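Local coordinates for protein cephalosporin acylase (Bacillus halodurans, PDB 2NLZ) that is named a cephalosporin acylase and, as a gamma-glutamyltranspeptidase-family member of the Ntn-hydrolase clan, probably hydrolyses amide bonds, its natural substrate being unknown, at residues Gln472-Pro483 with His498-Phe509; Pro462-Arg470 with Leu524-Thr532. The protein carries 1 engineered substitution. One frame throughout, in Å; residues are numbered along the deposited sequence.

Contact 1 of 2, residues Gln472-Pro483 with His498-Phe509; sequences QWTNGKQVQVEP and HKIQVVLDEGAF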
loop_
_atom_site.group_PDB
_atom_site.type_symbol
_atom_site.label_atom_id
_atom_site.label_comp_id
_atom_site.label_asym_id
_atom_site.label_seq_id
_atom_site.Cartn_x
_atom_site.Cartn_y
_atom_site.Cartn_z
ATOM N N GLN D 472 7.505 17.503 -8.813
ATOM C CA GLN D 472 7.755 18.709 -9.600
ATOM C C GLN D 472 8.072 19.935 -8.761
ATOM O O GLN D 472 7.379 20.229 -7.793
ATOM C CB GLN D 472 6.628 19.000 -10.594
ATOM C CG GLN D 472 5.334 19.524 -10.028
ATOM C CD GLN D 472 4.442 20.063 -11.124
ATOM O OE1 GLN D 472 4.882 20.848 -11.969
ATOM N NE2 GLN D 472 3.186 19.634 -11.129
ATOM N N TRP D 473 9.138 20.636 -9.145
ATOM C CA TRP D 473 9.553 21.876 -8.487
ATOM C C TRP D 473 8.736 23.068 -8.995
ATOM O O TRP D 473 8.484 23.179 -10.191
ATOM C CB TRP D 473 11.044 22.113 -8.741
ATOM C CG TRP D 473 11.492 23.496 -8.474
ATOM C CD1 TRP D 473 11.841 24.019 -7.274
ATOM C CD2 TRP D 473 11.639 24.542 -9.429
ATOM N NE1 TRP D 473 12.205 25.331 -7.415
ATOM C CE2 TRP D 473 12.085 25.678 -8.733
ATOM C CE3 TRP D 473 11.430 24.630 -10.805
ATOM C CZ2 TRP D 473 12.331 26.894 -9.367
ATOM C CZ3 TRP D 473 11.676 25.839 -11.436
ATOM C CH2 TRP D 473 12.121 26.955 -10.715
ATOM N N THR D 474 8.335 23.958 -8.088
ATOM C CA THR D 474 7.589 25.168 -8.468
ATOM C C THR D 474 8.328 26.489 -8.200
ATOM O O THR D 474 8.700 27.185 -9.144
ATOM C CB THR D 474 6.190 25.243 -7.797
ATOM O OG1 THR D 474 6.333 25.240 -6.367
ATOM C CG2 THR D 474 5.305 24.083 -8.239
ATOM N N ASN D 475 8.534 26.828 -6.921
ATOM C CA ASN D 475 8.976 28.173 -6.530
ATOM C C ASN D 475 10.452 28.301 -6.243
ATOM O O ASN D 475 11.218 28.763 -7.079
ATOM C CB ASN D 475 8.200 28.673 -5.310
ATOM C CG ASN D 475 6.849 29.237 -5.669
ATOM O OD1 ASN D 475 6.588 29.561 -6.829
ATOM N ND2 ASN D 475 5.976 29.364 -4.672
ATOM N N GLY D 476 10.850 27.925 -5.039
ATOM C CA GLY D 476 12.224 28.111 -4.621
ATOM C C GLY D 476 12.713 26.792 -4.088
ATOM O O GLY D 476 13.406 26.042 -4.782
ATOM N N LYS D 477 12.329 26.504 -2.850
ATOM C CA LYS D 477 12.601 25.215 -2.259
ATOM C C LYS D 477 11.348 24.334 -2.358
ATOM O O LYS D 477 11.348 23.177 -1.937
ATOM C CB LYS D 477 13.073 25.387 -0.813
ATOM C CG LYS D 477 14.332 26.241 -0.656
ATOM C CD LYS D 477 14.912 26.110 0.749
ATOM C CE LYS D 477 16.197 26.909 0.912
ATOM N NZ LYS D 477 16.897 26.524 2.164
ATOM N N GLN D 478 10.297 24.898 -2.954
ATOM C CA GLN D 478 8.993 24.243 -3.098
ATOM C C GLN D 478 8.969 23.130 -4.146
ATOM O O GLN D 478 9.217 23.370 -5.326
ATOM C CB GLN D 478 7.934 25.288 -3.450
ATOM C CG GLN D 478 7.359 26.037 -2.260
ATOM C CD GLN D 478 6.242 25.269 -1.568
ATOM O OE1 GLN D 478 6.127 25.302 -0.343
ATOM N NE2 GLN D 478 5.415 24.572 -2.353
ATOM N N VAL D 479 8.661 21.910 -3.710
ATOM C CA VAL D 479 8.532 20.763 -4.611
ATOM C C VAL D 479 7.249 20.018 -4.285
ATOM O O VAL D 479 7.076 19.545 -3.159
ATOM C CB VAL D 479 9.699 19.764 -4.459
ATOM C CG1 VAL D 479 9.489 18.581 -5.355
ATOM C CG2 VAL D 479 11.015 20.413 -4.769
ATOM N N GLN D 480 6.356 19.920 -5.264
ATOM C CA GLN D 480 5.142 19.118 -5.144
ATOM C C GLN D 480 5.419 17.659 -5.483
ATOM O O GLN D 480 6.142 17.381 -6.448
ATOM C CB GLN D 480 4.084 19.645 -6.097
ATOM C CG GLN D 480 3.812 21.127 -5.926
ATOM C CD GLN D 480 2.647 21.620 -6.758
ATOM O OE1 GLN D 480 1.878 22.470 -6.320
ATOM N NE2 GLN D 480 2.515 21.093 -7.964
ATOM N N VAL D 481 4.864 16.730 -4.692
ATOM C CA VAL D 481 4.933 15.289 -5.018
ATOM C C VAL D 481 3.555 14.621 -5.052
ATOM O O VAL D 481 2.572 15.164 -4.537
ATOM C CB VAL D 481 5.881 14.492 -4.076
ATOM C CG1 VAL D 481 7.299 15.069 -4.113
ATOM C CG2 VAL D 481 5.331 14.430 -2.628
ATOM N N GLU D 482 3.494 13.440 -5.664
ATOM C CA GLU D 482 2.247 12.686 -5.804
ATOM C C GLU D 482 1.885 11.903 -4.550
ATOM O O GLU D 482 2.767 11.526 -3.780
ATOM C CB GLU D 482 2.356 11.724 -6.985
ATOM C CG GLU D 482 2.123 12.386 -8.328
ATOM C CD GLU D 482 1.967 11.396 -9.462
ATOM O OE1 GLU D 482 0.806 11.159 -9.883
ATOM O OE2 GLU D 482 3.001 10.860 -9.922
ATOM N N PRO D 483 0.580 11.638 -4.344
ATOM C CA PRO D 483 0.119 10.837 -3.204
ATOM C C PRO D 483 0.853 9.503 -3.086
ATOM O O PRO D 483 0.955 8.938 -1.993
ATOM C CB PRO D 483 -1.346 10.571 -3.544
ATOM C CG PRO D 483 -1.748 11.705 -4.379
ATOM C CD PRO D 483 -0.548 12.090 -5.179
ATOM N N HIS D 498 14.085 20.668 1.657
ATOM C CA HIS D 498 13.045 20.819 0.640
ATOM C C HIS D 498 11.684 21.088 1.260
ATOM O O HIS D 498 11.270 20.392 2.192
ATOM C CB HIS D 498 12.950 19.563 -0.228
ATOM C CG HIS D 498 14.158 19.314 -1.075
ATOM N ND1 HIS D 498 14.357 19.932 -2.290
ATOM C CD2 HIS D 498 15.220 18.498 -0.891
ATOM C CE1 HIS D 498 15.492 19.510 -2.816
ATOM N NE2 HIS D 498 16.037 18.641 -1.986
ATOM N N LYS D 499 10.988 22.098 0.740
ATOM C CA LYS D 499 9.609 22.362 1.145
ATOM C C LYS D 499 8.683 21.470 0.331
ATOM O O LYS D 499 8.118 21.895 -0.670
ATOM C CB LYS D 499 9.239 23.839 0.953
ATOM C CG LYS D 499 10.035 24.853 1.793
ATOM C CD LYS D 499 9.530 24.951 3.237
ATOM C CE LYS D 499 10.471 25.778 4.120
ATOM N NZ LYS D 499 11.725 25.049 4.493
ATOM N N ILE D 500 8.551 20.220 0.767
ATOM C CA ILE D 500 7.767 19.207 0.057
ATOM C C ILE D 500 6.287 19.316 0.405
ATOM O O ILE D 500 5.919 19.441 1.574
ATOM C CB ILE D 500 8.262 17.769 0.375
ATOM C CG1 ILE D 500 9.726 17.590 -0.028
ATOM C CG2 ILE D 500 7.386 16.715 -0.306
ATOM C CD1 ILE D 500 9.945 17.411 -1.512
ATOM N N GLN D 501 5.457 19.289 -0.633
ATOM C CA GLN D 501 4.011 19.231 -0.491
ATOM C C GLN D 501 3.386 18.106 -1.327
ATOM O O GLN D 501 3.548 18.051 -2.556
ATOM C CB GLN D 501 3.387 20.559 -0.894
ATOM C CG GLN D 501 1.884 20.597 -0.659
ATOM C CD GLN D 501 1.195 21.744 -1.377
ATOM O OE1 GLN D 501 0.063 22.096 -1.045
ATOM N NE2 GLN D 501 1.871 22.330 -2.365
ATOM N N VAL D 502 2.664 17.214 -0.651
ATOM C CA VAL D 502 1.885 16.185 -1.326
ATOM C C VAL D 502 0.667 16.852 -1.954
ATOM O O VAL D 502 -0.097 17.531 -1.269
ATOM C CB VAL D 502 1.444 15.067 -0.355
ATOM C CG1 VAL D 502 0.599 14.040 -1.076
ATOM C CG2 VAL D 502 2.652 14.394 0.259
ATOM N N VAL D 503 0.510 16.681 -3.267
ATOM C CA VAL D 503 -0.606 17.294 -4.004
ATOM C C VAL D 503 -1.606 16.258 -4.482
ATOM O O VAL D 503 -1.281 15.360 -5.266
ATOM C CB VAL D 503 -0.135 18.133 -5.196
ATOM C CG1 VAL D 503 -1.315 18.655 -5.954
ATOM C CG2 VAL D 503 0.689 19.288 -4.720
ATOM N N LEU D 504 -2.835 16.417 -4.008
ATOM C CA LEU D 504 -3.893 15.444 -4.203
ATOM C C LEU D 504 -4.521 15.568 -5.578
ATOM O O LEU D 504 -5.140 14.624 -6.069
ATOM C CB LEU D 504 -4.953 15.653 -3.132
ATOM C CG LEU D 504 -5.651 14.450 -2.530
ATOM C CD1 LEU D 504 -4.692 13.300 -2.272
ATOM C CD2 LEU D 504 -6.248 14.921 -1.247
ATOM N N ASP D 505 -4.356 16.743 -6.186
ATOM C CA ASP D 505 -4.921 17.050 -7.499
ATOM C C ASP D 505 -4.571 16.012 -8.531
ATOM O O ASP D 505 -3.400 15.714 -8.758
ATOM C CB ASP D 505 -4.436 18.409 -7.996
ATOM C CG ASP D 505 -5.257 19.554 -7.446
ATOM O OD1 ASP D 505 -6.445 19.660 -7.826
ATOM O OD2 ASP D 505 -4.714 20.351 -6.643
ATOM N N GLU D 506 -5.607 15.457 -9.141
ATOM C CA GLU D 506 -5.439 14.552 -10.261
ATOM C C GLU D 506 -4.978 15.380 -11.459
ATOM O O GLU D 506 -5.482 16.484 -11.682
ATOM C CB GLU D 506 -6.762 13.836 -10.569
ATOM C CG GLU D 506 -7.216 12.836 -9.499
ATOM C CD GLU D 506 -8.695 12.459 -9.609
ATOM O OE1 GLU D 506 -9.002 11.245 -9.569
ATOM O OE2 GLU D 506 -9.549 13.367 -9.732
ATOM N N GLY D 507 -3.997 14.875 -12.199
ATOM C CA GLY D 507 -3.578 15.523 -13.437
ATOM C C GLY D 507 -2.629 16.700 -13.326
ATOM O O GLY D 507 -2.203 17.259 -14.331
ATOM N N ALA D 508 -2.283 17.078 -12.108
ATOM C CA ALA D 508 -1.342 18.171 -11.904
ATOM C C ALA D 508 0.097 17.749 -12.218
ATOM O O ALA D 508 0.995 18.584 -12.275
ATOM C CB ALA D 508 -1.448 18.694 -10.477
ATOM N N PHE D 509 0.318 16.454 -12.428
ATOM C CA PHE D 509 1.675 15.960 -12.664
ATOM C C PHE D 509 1.908 15.495 -14.107
ATOM O O PHE D 509 2.840 14.737 -14.403
ATOM C CB PHE D 509 2.046 14.891 -11.631
ATOM C CG PHE D 509 2.197 15.437 -10.243
ATOM C CD1 PHE D 509 3.430 15.865 -9.788
ATOM C CD2 PHE D 509 1.098 15.538 -9.395
ATOM C CE1 PHE D 509 3.573 16.376 -8.511
ATOM C CE2 PHE D 509 1.231 16.048 -8.119
ATOM C CZ PHE D 509 2.466 16.472 -7.676
HETATM O O HOH W 1 13.790 22.208 -3.359
#

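Contact 2 of 2, residues Pro462-Arg470 with Leu524-Thr532; sequences PQAALDAPR and LAGGTEPRT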
loop_
_atom_site.group_PDB
_atom_site.type_symbol
_atom_site.label_atom_id
_atom_site.label_comp_id
_atom_site.label_asym_id
_atom_site.label_seq_id
_atom_site.Cartn_x
_atom_site.Cartn_y
_atom_site.Cartn_z
ATOM N N PRO D 462 8.338 1.259 -20.768
ATOM C CA PRO D 462 7.598 2.488 -21.109
ATOM C C PRO D 462 6.408 2.776 -20.188
ATOM O O PRO D 462 6.257 3.916 -19.737
ATOM C CB PRO D 462 7.117 2.227 -22.543
ATOM C CG PRO D 462 7.412 0.776 -22.820
ATOM C CD PRO D 462 8.597 0.464 -21.980
ATOM N N GLN D 463 5.607 1.746 -19.893
ATOM C CA GLN D 463 4.452 1.875 -19.000
ATOM C C GLN D 463 4.822 2.123 -17.528
ATOM O O GLN D 463 4.300 3.050 -16.890
ATOM C CB GLN D 463 3.555 0.648 -19.091
ATOM C CG GLN D 463 2.222 0.861 -18.418
ATOM C CD GLN D 463 1.504 2.080 -18.959
ATOM O OE1 GLN D 463 1.178 2.152 -20.144
ATOM N NE2 GLN D 463 1.253 3.047 -18.090
ATOM N N ALA D 464 5.706 1.282 -16.987
ATOM C CA ALA D 464 6.274 1.491 -15.658
ATOM C C ALA D 464 6.889 2.893 -15.516
ATOM O O ALA D 464 6.717 3.540 -14.488
ATOM C CB ALA D 464 7.298 0.425 -15.366
ATOM N N ALA D 465 7.574 3.375 -16.558
ATOM C CA ALA D 465 8.221 4.690 -16.492
ATOM C C ALA D 465 7.179 5.771 -16.296
ATOM O O ALA D 465 7.416 6.753 -15.592
ATOM C CB ALA D 465 9.039 4.965 -17.736
ATOM N N LEU D 466 6.028 5.562 -16.923
ATOM C CA LEU D 466 4.882 6.456 -16.817
ATOM C C LEU D 466 4.090 6.265 -15.513
ATOM O O LEU D 466 3.618 7.237 -14.934
ATOM C CB LEU D 466 3.971 6.245 -18.024
ATOM C CG LEU D 466 4.079 7.191 -19.215
ATOM C CD1 LEU D 466 5.360 7.962 -19.224
ATOM C CD2 LEU D 466 3.930 6.398 -20.465
ATOM N N ASP D 467 3.943 5.014 -15.072
ATOM C CA ASP D 467 3.284 4.679 -13.797
ATOM C C ASP D 467 3.964 5.299 -12.583
ATOM O O ASP D 467 3.282 5.678 -11.631
ATOM C CB ASP D 467 3.257 3.159 -13.582
ATOM C CG ASP D 467 2.356 2.438 -14.563
ATOM O OD1 ASP D 467 1.402 3.070 -15.075
ATOM O OD2 ASP D 467 2.606 1.238 -14.816
ATOM N N ALA D 468 5.301 5.365 -12.630
ATOM C CA ALA D 468 6.153 5.841 -11.536
ATOM C C ALA D 468 5.698 7.186 -10.954
ATOM O O ALA D 468 5.332 8.098 -11.706
ATOM C CB ALA D 468 7.596 5.925 -12.000
ATOM N N PRO D 469 5.703 7.296 -9.609
ATOM C CA PRO D 469 5.294 8.515 -8.902
ATOM C C PRO D 469 6.168 9.690 -9.292
ATOM O O PRO D 469 7.349 9.501 -9.595
ATOM C CB PRO D 469 5.507 8.164 -7.429
ATOM C CG PRO D 469 6.461 6.990 -7.439
ATOM C CD PRO D 469 6.109 6.231 -8.674
ATOM N N ARG D 470 5.590 10.885 -9.291
ATOM C CA ARG D 470 6.265 12.043 -9.849
ATOM C C ARG D 470 6.429 13.179 -8.871
ATOM O O ARG D 470 5.597 13.393 -8.000
ATOM C CB ARG D 470 5.541 12.541 -11.100
ATOM C CG ARG D 470 5.692 11.611 -12.303
ATOM C CD ARG D 470 4.760 12.013 -13.422
ATOM N NE ARG D 470 4.580 10.948 -14.399
ATOM C CZ ARG D 470 3.565 10.881 -15.263
ATOM N NH1 ARG D 470 2.629 11.827 -15.266
ATOM N NH2 ARG D 470 3.481 9.860 -16.121
ATOM N N LEU D 524 7.889 -2.776 -31.387
ATOM C CA LEU D 524 7.488 -1.531 -30.741
ATOM C C LEU D 524 6.815 -1.794 -29.397
ATOM O O LEU D 524 5.906 -2.611 -29.293
ATOM C CB LEU D 524 6.527 -0.743 -31.638
ATOM C CG LEU D 524 6.942 -0.401 -33.070
ATOM C CD1 LEU D 524 5.715 0.046 -33.869
ATOM C CD2 LEU D 524 8.031 0.661 -33.123
ATOM N N ALA D 525 7.267 -1.080 -28.374
ATOM C CA ALA D 525 6.728 -1.227 -27.030
ATOM C C ALA D 525 6.191 0.104 -26.523
ATOM O O ALA D 525 6.919 1.099 -26.443
ATOM C CB ALA D 525 7.783 -1.776 -26.090
ATOM N N GLY D 526 4.911 0.110 -26.172
ATOM C CA GLY D 526 4.237 1.340 -25.822
ATOM C C GLY D 526 3.723 1.430 -24.408
ATOM O O GLY D 526 3.317 0.430 -23.797
ATOM N N GLY D 527 3.764 2.656 -23.899
ATOM C CA GLY D 527 3.210 3.011 -22.606
ATOM C C GLY D 527 2.319 4.236 -22.751
ATOM O O GLY D 527 2.620 5.149 -23.537
ATOM N N THR D 528 1.216 4.256 -22.005
ATOM C CA THR D 528 0.288 5.384 -22.031
ATOM C C THR D 528 0.049 5.914 -20.611
ATOM O O THR D 528 0.179 5.175 -19.638
ATOM C CB THR D 528 -1.045 4.985 -22.730
ATOM O OG1 THR D 528 -1.794 6.153 -23.082
ATOM C CG2 THR D 528 -1.889 4.030 -21.862
ATOM N N GLU D 529 -0.283 7.197 -20.505
ATOM C CA GLU D 529 -0.553 7.839 -19.215
ATOM C C GLU D 529 -1.694 7.181 -18.442
ATOM O O GLU D 529 -2.827 7.208 -18.891
ATOM C CB GLU D 529 -0.889 9.316 -19.433
ATOM C CG GLU D 529 -1.232 10.052 -18.159
ATOM C CD GLU D 529 -0.122 9.965 -17.154
ATOM O OE1 GLU D 529 -0.356 9.352 -16.088
ATOM O OE2 GLU D 529 0.984 10.474 -17.449
ATOM N N PRO D 530 -1.398 6.585 -17.280
ATOM C CA PRO D 530 -2.483 6.001 -16.502
ATOM C C PRO D 530 -3.363 7.040 -15.786
ATOM O O PRO D 530 -4.531 6.764 -15.527
ATOM C CB PRO D 530 -1.753 5.104 -15.504
ATOM C CG PRO D 530 -0.406 5.698 -15.365
ATOM C CD PRO D 530 -0.081 6.373 -16.651
ATOM N N ARG D 531 -2.831 8.227 -15.502
ATOM C CA ARG D 531 -3.598 9.254 -14.783
ATOM C C ARG D 531 -4.790 9.875 -15.539
ATOM O O ARG D 531 -5.466 10.761 -15.011
ATOM C CB ARG D 531 -2.670 10.360 -14.293
ATOM C CG ARG D 531 -1.687 9.897 -13.256
ATOM C CD ARG D 531 -0.522 10.850 -13.160
ATOM N NE ARG D 531 0.591 10.294 -12.390
ATOM C CZ ARG D 531 1.466 9.405 -12.853
ATOM N NH1 ARG D 531 1.363 8.936 -14.084
ATOM N NH2 ARG D 531 2.441 8.974 -12.072
ATOM N N THR D 532 -5.050 9.404 -16.757
ATOM C CA THR D 532 -6.080 9.980 -17.605
ATOM C C THR D 532 -6.700 8.920 -18.531
ATOM O O THR D 532 -6.307 7.754 -18.491
ATOM C CB THR D 532 -5.509 11.179 -18.411
ATOM O OG1 THR D 532 -6.570 11.916 -19.027
ATOM C CG2 THR D 532 -4.529 10.713 -19.476
#

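Contact 1 of 2, residues Gln472-Pro483 with His498-Phe509
Val-479 and Val-481 pair with Ile-500 and Val-502 in a parallel two-strand register, the two strands of a beta-alpha-beta unit whose helix is 487-495. The short axes approach to 4.6 Å at 26°, and five backbone hydrogen bonds join the strands. Lys-499 uses both its backbone N and its backbone O: the N donates to Lys-477 O (2.9 Å) and the O accepts from Val-479 N. Gln-501 repeats this between Val-479 O and Val-481 N. The last bond, Val-503 N to Val-481 O at 2.9 Å, is nearly straight at 172°.

Apolar contacts gather on the valine and isoleucine face. Ile-500 lies alongside Val-479, its CD1 3.8 Å from Val-479 CB, because CG1 stands beside the backbone N and the chain bends again at chi2. Val-481 CG2 meets both Ile-500 CG2 and Val-502 CG2. Leu-504 of the second subunit packs on Ile-500 and Val-502.

The aromatic contact lies alongside strand 478-481, near its C-terminal end. Glu-482 CG sits over one face of Phe-509, 3.6 Å from the ring centroid and 18° off its normal, a CH-pi contact; Gln-472 NE2 lies over the opposite face, toward the rim. Gln-480 O comes to the ring edge, 3.4 Å from Phe-509 CE1.

A polar group marks the other end: one water lies 3.0 Å from Lys-477 O, to which it donates, and 2.6 Å from His-498 ND1, while His-498 NE2 bonds to His-298.

The backbone bonds therefore fix the strand pairing, while Phe-509, held between Glu-482 and Gln-472, packs against aliphatic carbon of Glu-482 and leaves that residue's carboxylate to pair with Arg-531, outside the two segments.

Contact 2 of 2, residues Pro462-Arg470 with Leu524-Thr532
Arg-470 and Arg-531 come from opposite directions and stack their guanidinium groups face to face, centres 3.5 Å apart and planes at 24°, within a salt-bridge network completed by Glu-529. The network joins the end of helix 462-467 to the turn after strand 524-528, in the Ntn-hydrolase fold expected for this family.

Glu-529 binds both cations. Its carboxylate stands almost perpendicular to the Arg-470 guanidinium (89°), which meets it end-on: NH1 and NH2 both donate to OE2, the NH2 bond measuring 2.9 Å. The other oxygen, OE1, takes Arg-531 NH1 on its syn lone pair at 2.7 Å and Arg-531 N on its anti lone pair. The negative charge shared between the arginines, together with that of Glu-482, which pairs with Arg-531 NE, probably offsets their mutual repulsion. Arg-531 also bonds edge-on to the helix end, NH1 reaching Leu-466 O at 2.9 Å, with NH2 weakly bonded to Ala-468 O.

Apolar contacts lie beside these bonds. Pro-462 CB rests on Gly-527 N at 3.6 Å, and Leu-466 adds its CD2 to the same glycine. Pro-530 brings its ring obliquely against Asp-467.

Gln-463 turns its amide to the strand as a two-bond pair with one residue, its CG anti to the backbone N (chi1 -168°) and its chain bent at chi2. The NE2 of this glutamine also donates to Asp-467 OD1, meeting it from above the carboxylate plane; the same oxygen bonds Ser-14 of the third subunit. Toward the strand, Gln-463 OE1 accepts from Thr-528 N at 2.8 Å, and Gln-463 NE2 donates to Thr-528 O, also at 2.8 Å and in the plane of that carbonyl.

Followed from the N terminus, the chain enters helix 462-467, passes Arg-470 and forms the hairpin of strands 471-473 and 478-481. After helix 487-495, strand 499-502 returns beside 478-481, and contact 1 closes this inner loop. The chain then runs through strand 512-517 to 524-528, where contact 2 closes the outer loop around the whole of contact 1. The loops thus nest without crossing; the centres of the two contacts lie about 19 Å apart. The two contacts also touch: Glu-482 OE1 lies 2.7 Å from Arg-531 NE in their salt bridge, and Phe-509 O probably accepts from Arg-470 NH1, tying the small mixed sheet to the helix end and the turn after strand 524-528.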